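Local structure of serpin-ZX (Arabidopsis thaliana, 3LE2) at residues Lys21-Thr26 / Ser291-Gly296. The protein inhibits target proteases such as metacaspase-9 and RD21A through its cleavable reactive centre loop, and so restrains programmed cell death. Numbering follows the deposited sequence.
Sequences KHVITT and SNVLKG
V293 points toward the segment 21-26 and meets H22, V23 and T26 there. Its methyl CG1 goes in among all three residues. V293 CG1 is 3.8 Å from T26 CG2. V293 CG1 also lies 4.0 Å from H22 O. On V23 it meets the methyl CG2, with V293 CG1 and V23 CG2 4.2 Å apart. Within the two segments the other methyl, V293 CG2, meets V23 CG2, also at 4.2 Å. The T26 and V293 side chains cross at about a right angle. With T26 OG1 between the backbone N and the carbonyl carbon (chi1 73°), CG2 meets V293 and the hydroxyl bonds back: T26 OG1 donates to V23 O at 2.7 Å. That bond lies in the carbonyl plane, on a lone pair, and V23 O also accepts from T26 N. H22 CB lies 4.3 Å from V293 CB. With CG anti to the carbonyl carbon (chi1 -71°), the H22 ring extends to G296, and H22 CE1 is 4.1 Å from G296 O. No hydrogen bond joins the two segments. The contact sets the short helix 291-296, just after strand 277-289, against the C-terminal end of helix 5-25 in the serpin fold. V23 also packs on F286 and F288 of that strand and on V33 of strand 33-35.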
loop_
_atom_site.group_PDB
_atom_site.type_symbol
_atom_site.label_atom_id
_atom_site.label_comp_id
_atom_site.label_asym_id
_atom_site.label_seq_id
_atom_site.Cartn_x
_atom_site.Cartn_y
_atom_site.Cartn_z
ATOM N N LYS A 21 -9.800 4.348 -4.474
ATOM C CA LYS A 21 -10.692 4.970 -5.452
ATOM C C LYS A 21 -10.581 6.481 -5.356
ATOM O O LYS A 21 -10.418 7.167 -6.366
ATOM C CB LYS A 21 -12.144 4.532 -5.218
ATOM C CG LYS A 21 -13.184 5.145 -6.170
ATOM C CD LYS A 21 -13.109 4.561 -7.580
ATOM C CE LYS A 21 -14.252 5.072 -8.458
ATOM N NZ LYS A 21 -14.239 4.522 -9.851
ATOM N N HIS A 22 -10.668 7.003 -4.137
ATOM C CA HIS A 22 -10.574 8.451 -3.933
ATOM C C HIS A 22 -9.207 9.023 -4.312
ATOM O O HIS A 22 -9.137 10.119 -4.835
ATOM C CB HIS A 22 -10.931 8.836 -2.498
ATOM C CG HIS A 22 -12.387 8.686 -2.180
ATOM N ND1 HIS A 22 -13.134 9.697 -1.611
ATOM C CD2 HIS A 22 -13.237 7.646 -2.359
ATOM C CE1 HIS A 22 -14.379 9.282 -1.445
ATOM N NE2 HIS A 22 -14.470 8.041 -1.893
ATOM N N VAL A 23 -8.127 8.298 -4.034
ATOM C CA VAL A 23 -6.807 8.756 -4.464
ATOM C C VAL A 23 -6.751 8.838 -5.986
ATOM O O VAL A 23 -6.337 9.849 -6.550
ATOM C CB VAL A 23 -5.679 7.843 -3.979
ATOM C CG1 VAL A 23 -4.352 8.247 -4.636
ATOM C CG2 VAL A 23 -5.584 7.861 -2.453
ATOM N N ILE A 24 -7.196 7.783 -6.652
ATOM C CA ILE A 24 -7.226 7.775 -8.106
ATOM C C ILE A 24 -8.028 8.942 -8.677
ATOM O O ILE A 24 -7.718 9.449 -9.755
ATOM C CB ILE A 24 -7.749 6.425 -8.640
ATOM C CG1 ILE A 24 -6.755 5.320 -8.265
ATOM C CG2 ILE A 24 -7.941 6.470 -10.160
ATOM C CD1 ILE A 24 -7.292 3.911 -8.406
ATOM N N THR A 25 -9.056 9.373 -7.961
ATOM C CA THR A 25 -9.886 10.484 -8.428
ATOM C C THR A 25 -9.083 11.789 -8.497
ATOM O O THR A 25 -9.366 12.647 -9.320
ATOM C CB THR A 25 -11.148 10.668 -7.546
ATOM O OG1 THR A 25 -12.042 9.573 -7.763
ATOM C CG2 THR A 25 -11.879 11.944 -7.897
ATOM N N THR A 26 -8.062 11.904 -7.651
ATOM C CA THR A 26 -7.253 13.122 -7.552
ATOM C C THR A 26 -6.077 13.180 -8.533
ATOM O O THR A 26 -5.358 14.174 -8.571
ATOM C CB THR A 26 -6.657 13.310 -6.123
ATOM O OG1 THR A 26 -5.611 12.359 -5.920
ATOM C CG2 THR A 26 -7.725 13.132 -5.027
ATOM N N SER A 291 -4.141 13.865 3.549
ATOM C CA SER A 291 -5.074 14.624 4.376
ATOM C C SER A 291 -6.394 14.922 3.651
ATOM O O SER A 291 -7.478 14.718 4.207
ATOM C CB SER A 291 -4.416 15.899 4.931
ATOM O OG SER A 291 -4.189 16.837 3.909
ATOM N N ASN A 292 -6.301 15.361 2.402
ATOM C CA ASN A 292 -7.497 15.675 1.630
ATOM C C ASN A 292 -8.380 14.485 1.236
ATOM O O ASN A 292 -9.597 14.558 1.393
ATOM C CB ASN A 292 -7.158 16.527 0.403
ATOM C CG ASN A 292 -6.936 18.010 0.749
ATOM O OD1 ASN A 292 -7.141 18.450 1.892
ATOM N ND2 ASN A 292 -6.518 18.783 -0.249
ATOM N N VAL A 293 -7.807 13.394 0.727
ATOM C CA VAL A 293 -8.668 12.273 0.351
ATOM C C VAL A 293 -9.359 11.706 1.573
ATOM O O VAL A 293 -10.495 11.260 1.477
ATOM C CB VAL A 293 -7.959 11.098 -0.375
ATOM C CG1 VAL A 293 -7.288 11.567 -1.637
ATOM C CG2 VAL A 293 -6.994 10.397 0.550
ATOM N N LEU A 294 -8.672 11.715 2.714
ATOM C CA LEU A 294 -9.260 11.196 3.938
ATOM C C LEU A 294 -10.446 12.052 4.374
ATOM O O LEU A 294 -11.497 11.514 4.709
ATOM C CB LEU A 294 -8.232 11.079 5.050
ATOM C CG LEU A 294 -7.270 9.900 4.928
ATOM C CD1 LEU A 294 -6.139 10.089 5.920
ATOM C CD2 LEU A 294 -7.975 8.563 5.152
ATOM N N LYS A 295 -10.280 13.376 4.361
ATOM C CA LYS A 295 -11.402 14.282 4.603
ATOM C C LYS A 295 -12.562 13.947 3.669
ATOM O O LYS A 295 -13.726 13.941 4.074
ATOM C CB LYS A 295 -10.969 15.743 4.436
ATOM C CG LYS A 295 -10.284 16.291 5.670
ATOM C CD LYS A 295 -9.344 17.428 5.357
ATOM C CE LYS A 295 -10.072 18.640 4.860
ATOM N NZ LYS A 295 -9.109 19.773 4.763
ATOM N N GLY A 296 -12.224 13.646 2.421
ATOM C CA GLY A 296 -13.205 13.227 1.437
ATOM C C GLY A 296 -14.010 12.010 1.849
ATOM O O GLY A 296 -15.205 11.947 1.583
#